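Local atomic coordinates of glucose-6-phosphate 1-dehydrogenase (Kluyveromyces lactis, PDB entry 7E6I), a protein that catalyses the NADP(+)-dependent oxidation of glucose 6-phosphate to 6-phosphogluconolactone, the rate-limiting first step of the oxidative pentose phosphate pathway. Residues G15-L20 and G46-K51; T42-Y47 and S82-H87. All coordinates share one frame; numbering follows the deposited sequence.

Contact 1. Residues G15-L20 and G46-K51; sequences GASGDL and GYARSK
The backbones of Gly15 and Ala16 meet the end of strand 43-48 at one acceptor, the carbonyl oxygen of Tyr47. Ala16 N gives it a nearly straight bond of 3.0 Å, with an N-H...O angle of 173°. This donor stands above the carbonyl plane, 44° out of it. Gly15 N also reaches Tyr47 O, at 2.9 Å, but the strongly bent angle makes that bond weak. Gly15 opens a type I turn that Gly18 closes, its N bonded to Gly15 O. Gly18 is the N-cap of helix 19-34.

The side chains that touch are small. The methyl CB of Ala16 lies 3.4 Å from Gly46 CA. A CB on Gly46 would clash with it, so this close approach needs a glycine. From the strand, Ala48 turns its own methyl toward the turn. Ser17 OG meets Ala48 CB at 3.5 Å. The hydroxyl is placed there by a chi1 of 56°, which sets OG between the backbone N and the carbonyl carbon. Arg49 bends at chi2 and chi3, bringing its guanidinium back toward the turn. Its NH2 remains 4.1 Å from Ser17 OG, an oblique approach too long for a firm bond.

Residues 15-18 belong to the glycine-rich turn of a Rossmann fold. By similarity, residues 15-20 and Arg49 bind NADP(+). A basic residue just past the second strand is consistent with recognition of the 2'-phosphate of the cofactor. Ser17 O accepts a bond from Lys60 NZ; on the strand, the Tyr47 hydroxyl bonds Pro90 O. The contact closes the beta-alpha-beta unit of strand 10-14, helix 19-34 and strand 43-48, joining the loop that leads from strand 10-14 into helix 19-34 to the end of strand 43-48.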
loop_
_atom_site.group_PDB
_atom_site.type_symbol
_atom_site.label_atom_id
_atom_site.label_comp_id
_atom_site.label_asym_id
_atom_site.label_seq_id
_atom_site.Cartn_x
_atom_site.Cartn_y
_atom_site.Cartn_z
ATOM N N GLY A 15 -8.704 11.358 -15.537
ATOM C CA GLY A 15 -9.297 10.042 -15.632
ATOM C C GLY A 15 -10.600 9.938 -14.878
ATOM O O GLY A 15 -10.953 8.853 -14.406
ATOM N N ALA A 16 -11.334 11.046 -14.753
ATOM C CA ALA A 16 -12.428 11.123 -13.789
ATOM C C ALA A 16 -13.548 10.128 -14.057
ATOM O O ALA A 16 -14.307 9.811 -13.138
ATOM C CB ALA A 16 -12.995 12.536 -13.767
ATOM N N SER A 17 -13.675 9.634 -15.278
ATOM C CA SER A 17 -14.751 8.722 -15.637
ATOM C C SER A 17 -14.434 7.265 -15.325
ATOM O O SER A 17 -15.323 6.413 -15.427
ATOM C CB SER A 17 -15.064 8.870 -17.128
ATOM O OG SER A 17 -13.886 8.649 -17.894
ATOM N N GLY A 18 -13.204 6.961 -14.950
ATOM C CA GLY A 18 -12.808 5.588 -14.749
ATOM C C GLY A 18 -13.222 5.028 -13.406
ATOM O O GLY A 18 -13.712 5.727 -12.520
ATOM N N ASP A 19 -12.992 3.724 -13.264
ATOM C CA ASP A 19 -13.439 3.013 -12.072
ATOM C C ASP A 19 -12.752 3.533 -10.824
ATOM O O ASP A 19 -13.403 3.779 -9.798
ATOM C CB ASP A 19 -13.180 1.517 -12.232
ATOM C CG ASP A 19 -14.389 0.781 -12.748
ATOM O OD1 ASP A 19 -15.379 1.460 -13.115
ATOM O OD2 ASP A 19 -14.349 -0.467 -12.781
ATOM N N LEU A 20 -11.428 3.690 -10.887
ATOM C CA LEU A 20 -10.691 4.163 -9.723
ATOM C C LEU A 20 -11.217 5.510 -9.253
ATOM O O LEU A 20 -11.420 5.723 -8.052
ATOM C CB LEU A 20 -9.206 4.259 -10.050
ATOM C CG LEU A 20 -8.405 4.843 -8.899
ATOM C CD1 LEU A 20 -8.357 3.850 -7.744
ATOM C CD2 LEU A 20 -7.023 5.223 -9.375
ATOM N N GLY A 46 -13.323 17.194 -12.501
ATOM C CA GLY A 46 -13.042 15.921 -13.119
ATOM C C GLY A 46 -12.797 16.094 -14.605
ATOM O O GLY A 46 -13.633 16.643 -15.316
ATOM N N TYR A 47 -11.651 15.605 -15.069
ATOM C CA TYR A 47 -11.228 15.717 -16.460
ATOM C C TYR A 47 -11.080 14.324 -17.061
ATOM O O TYR A 47 -10.483 13.439 -16.439
ATOM C CB TYR A 47 -9.900 16.497 -16.545
ATOM C CG TYR A 47 -9.342 16.808 -17.926
ATOM C CD1 TYR A 47 -8.859 15.803 -18.752
ATOM C CD2 TYR A 47 -9.245 18.119 -18.377
ATOM C CE1 TYR A 47 -8.331 16.093 -20.001
ATOM C CE2 TYR A 47 -8.719 18.417 -19.623
ATOM C CZ TYR A 47 -8.263 17.404 -20.429
ATOM O OH TYR A 47 -7.742 17.701 -21.671
ATOM N N ALA A 48 -11.626 14.136 -18.268
ATOM C CA ALA A 48 -11.474 12.906 -19.050
ATOM C C ALA A 48 -11.879 13.193 -20.499
ATOM O O ALA A 48 -12.380 14.274 -20.821
ATOM C CB ALA A 48 -12.289 11.747 -18.464
ATOM N N ARG A 49 -11.634 12.212 -21.376
ATOM C CA ARG A 49 -11.871 12.415 -22.806
ATOM C C ARG A 49 -13.357 12.412 -23.142
ATOM O O ARG A 49 -13.806 13.216 -23.966
ATOM C CB ARG A 49 -11.139 11.350 -23.631
ATOM C CG ARG A 49 -9.702 11.054 -23.158
ATOM C CD ARG A 49 -9.296 9.553 -23.196
ATOM N NE ARG A 49 -10.309 8.619 -22.699
ATOM C CZ ARG A 49 -10.626 8.393 -21.415
ATOM N NH1 ARG A 49 -10.022 9.072 -20.436
ATOM N NH2 ARG A 49 -11.567 7.533 -21.084
ATOM N N SER A 50 -14.134 11.522 -22.523
ATOM C CA SER A 50 -15.557 11.424 -22.822
ATOM C C SER A 50 -16.255 12.748 -22.550
ATOM O O SER A 50 -15.772 13.603 -21.808
ATOM C CB SER A 50 -16.241 10.344 -21.984
ATOM O OG SER A 50 -15.778 9.049 -22.306
ATOM N N LYS A 51 -17.444 12.879 -23.117
ATOM C CA LYS A 51 -18.103 14.168 -23.223
ATOM C C LYS A 51 -19.289 14.288 -22.281
ATOM O O LYS A 51 -20.398 14.593 -22.723
ATOM C CB LYS A 51 -18.561 14.376 -24.666
ATOM C CG LYS A 51 -18.308 15.745 -25.248
ATOM C CD LYS A 51 -17.809 15.615 -26.685
ATOM C CE LYS A 51 -17.824 16.954 -27.416
ATOM N NZ LYS A 51 -19.170 17.273 -28.004
#

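Contact 2. Residues T42-Y47 and S82-H87; sequences TKIIGY and SMVSYH
Strands 43-47 and 84-87 pair in parallel, with Ile44 beside Val84 and Gly46 beside Tyr86. The tight part is the backbone seam. Ile44 N bonds Met83 O, and Ser85 N bonds Ile44 O. Gly46 N then meets Ser85 O at 2.8 Å, almost straight, and His87 N returns to Gly46 O at 2.9 Å. Gly46 O also receives the CA-H of Tyr86.

On the face of Ile44 and Val84, Val84 CG2 packs against both CB and CG2 of Ile44, each at 3.8 Å. Phe26 of helix 19-34 touches both residues. Farther along this face, Gly46 O sits over one face of the Tyr86 ring, nearest CD1 at 3.4 Å and offset toward the rim. With CG anti to the backbone N (chi1 -172°), the ring runs on along the strand, and its OH bonds Ser50 O. Replacing Tyr86 by alanine removes ring and hydroxyl, and would probably leave the Gly46 carbonyl without its aromatic cover and Ser50 O without this partner.

On the opposite face, Tyr47 and His87 lie side by side, pointing the same way. Tyr47 CE2 is 3.8 Å from His87 CD2, near the plane of the imidazole, and the ring planes meet obliquely, at 38°. His87 NE2 bonds Glu99 OE1. The looser part lies among the partly exposed residues, where Lys43 NZ is 3.4 Å from Ser85 OG. Near the strand starts, Met83 bends at chi3 to lay its methyl CE on Thr42 O, at 3.2 Å.

The chemistry is therefore mostly main-chain. Four backbone hydrogen bonds hold strand 84-88 at the sheet's margin, apolar contacts join Ile44 to Val84, and polar ends look to partners beyond the two strands.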
loop_
_atom_site.group_PDB
_atom_site.type_symbol
_atom_site.label_atom_id
_atom_site.label_comp_id
_atom_site.label_asym_id
_atom_site.label_seq_id
_atom_site.Cartn_x
_atom_site.Cartn_y
_atom_site.Cartn_z
ATOM N N THR A 42 -13.286 24.532 -1.915
ATOM C CA THR A 42 -12.421 23.720 -2.754
ATOM C C THR A 42 -13.115 23.475 -4.082
ATOM O O THR A 42 -14.272 23.045 -4.105
ATOM C CB THR A 42 -12.120 22.379 -2.078
ATOM O OG1 THR A 42 -11.317 22.589 -0.908
ATOM C CG2 THR A 42 -11.386 21.445 -3.036
ATOM N N LYS A 43 -12.415 23.724 -5.187
ATOM C CA LYS A 43 -12.982 23.448 -6.503
ATOM C C LYS A 43 -12.531 22.071 -6.986
ATOM O O LYS A 43 -11.340 21.846 -7.224
ATOM C CB LYS A 43 -12.604 24.531 -7.514
ATOM C CG LYS A 43 -13.423 24.436 -8.800
ATOM C CD LYS A 43 -13.565 25.775 -9.520
ATOM C CE LYS A 43 -14.527 25.669 -10.691
ATOM N NZ LYS A 43 -15.137 24.305 -10.760
ATOM N N ILE A 44 -13.482 21.157 -7.148
ATOM C CA ILE A 44 -13.196 19.797 -7.590
ATOM C C ILE A 44 -13.592 19.664 -9.053
ATOM O O ILE A 44 -14.768 19.825 -9.402
ATOM C CB ILE A 44 -13.924 18.763 -6.722
ATOM C CG1 ILE A 44 -13.648 19.042 -5.248
ATOM C CG2 ILE A 44 -13.450 17.383 -7.057
ATOM C CD1 ILE A 44 -14.210 18.006 -4.325
ATOM N N ILE A 45 -12.615 19.348 -9.904
ATOM C CA ILE A 45 -12.791 19.269 -11.355
ATOM C C ILE A 45 -12.400 17.873 -11.834
ATOM O O ILE A 45 -11.252 17.444 -11.638
ATOM C CB ILE A 45 -11.946 20.315 -12.091
ATOM C CG1 ILE A 45 -12.264 21.731 -11.622
ATOM C CG2 ILE A 45 -12.146 20.186 -13.576
ATOM C CD1 ILE A 45 -11.315 22.755 -12.203
ATOM N N GLY A 46 -13.323 17.194 -12.501
ATOM C CA GLY A 46 -13.042 15.921 -13.119
ATOM C C GLY A 46 -12.797 16.094 -14.605
ATOM O O GLY A 46 -13.633 16.643 -15.316
ATOM N N TYR A 47 -11.651 15.605 -15.069
ATOM C CA TYR A 47 -11.228 15.717 -16.460
ATOM C C TYR A 47 -11.080 14.324 -17.061
ATOM O O TYR A 47 -10.483 13.439 -16.439
ATOM C CB TYR A 47 -9.900 16.497 -16.545
ATOM C CG TYR A 47 -9.342 16.808 -17.926
ATOM C CD1 TYR A 47 -8.859 15.803 -18.752
ATOM C CD2 TYR A 47 -9.245 18.119 -18.377
ATOM C CE1 TYR A 47 -8.331 16.093 -20.001
ATOM C CE2 TYR A 47 -8.719 18.417 -19.623
ATOM C CZ TYR A 47 -8.263 17.404 -20.429
ATOM O OH TYR A 47 -7.742 17.701 -21.671
ATOM N N SER A 82 -22.168 19.545 -5.383
ATOM C CA SER A 82 -22.213 20.895 -5.929
ATOM C C SER A 82 -20.829 21.517 -6.079
ATOM O O SER A 82 -20.681 22.481 -6.834
ATOM C CB SER A 82 -23.087 21.786 -5.048
ATOM O OG SER A 82 -22.288 22.561 -4.175
ATOM N N MET A 83 -19.816 21.006 -5.380
ATOM C CA MET A 83 -18.447 21.476 -5.572
ATOM C C MET A 83 -17.741 20.787 -6.730
ATOM O O MET A 83 -16.650 21.216 -7.118
ATOM C CB MET A 83 -17.637 21.275 -4.289
ATOM C CG MET A 83 -18.489 21.301 -3.046
ATOM S SD MET A 83 -17.568 20.931 -1.535
ATOM C CE MET A 83 -16.172 22.027 -1.687
ATOM N N VAL A 84 -18.344 19.748 -7.291
ATOM C CA VAL A 84 -17.735 18.923 -8.323
ATOM C C VAL A 84 -18.255 19.367 -9.678
ATOM O O VAL A 84 -19.459 19.605 -9.847
ATOM C CB VAL A 84 -18.054 17.439 -8.077
ATOM C CG1 VAL A 84 -17.787 16.630 -9.315
ATOM C CG2 VAL A 84 -17.261 16.926 -6.899
ATOM N N SER A 85 -17.351 19.481 -10.648
ATOM C CA SER A 85 -17.698 19.818 -12.020
ATOM C C SER A 85 -16.843 18.973 -12.955
ATOM O O SER A 85 -15.938 18.260 -12.513
ATOM C CB SER A 85 -17.509 21.312 -12.289
ATOM O OG SER A 85 -16.155 21.603 -12.569
ATOM N N TYR A 86 -17.139 19.060 -14.262
ATOM C CA TYR A 86 -16.492 18.236 -15.280
ATOM C C TYR A 86 -16.017 19.078 -16.457
ATOM O O TYR A 86 -16.701 20.006 -16.899
ATOM C CB TYR A 86 -17.428 17.141 -15.798
ATOM C CG TYR A 86 -16.762 16.125 -16.722
ATOM C CD1 TYR A 86 -16.347 14.887 -16.239
ATOM C CD2 TYR A 86 -16.567 16.396 -18.080
ATOM C CE1 TYR A 86 -15.753 13.951 -17.078
ATOM C CE2 TYR A 86 -15.968 15.463 -18.927
ATOM C CZ TYR A 86 -15.565 14.242 -18.422
ATOM O OH TYR A 86 -14.970 13.306 -19.246
ATOM N N HIS A 87 -14.838 18.734 -16.967
ATOM C CA HIS A 87 -14.334 19.293 -18.204
ATOM C C HIS A 87 -13.836 18.145 -19.059
ATOM O O HIS A 87 -13.103 17.280 -18.570
ATOM C CB HIS A 87 -13.209 20.305 -17.972
ATOM C CG HIS A 87 -12.765 20.988 -19.227
ATOM N ND1 HIS A 87 -13.446 22.055 -19.776
ATOM C CD2 HIS A 87 -11.731 20.732 -20.062
ATOM C CE1 HIS A 87 -12.840 22.434 -20.887
ATOM N NE2 HIS A 87 -11.799 21.646 -21.086
#

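Overall arrangement
Contacts 1 and 2 lie with their centres 11 Å apart in the NADP-binding domain, on the same parallel six-stranded sheet. Strand 43-48 serves both, and Gly46 and Tyr47 belong to each. Along the chain, residues 15-20 come first, then 42-51, then 82-87. Contact 1 links strand 43-48 to the turn that follows strand 10-14. Contact 2 adds strand 84-88 as the outermost strand. Tyr86 OH bridges the two: besides its bond to Ser50 O, it lies 3.2 Å from Ala48 O, a probable second acceptor sharing its single proton. The edge of the Rossmann sheet is thus tied to the backbone around Arg49, a probable NADP(+) ligand.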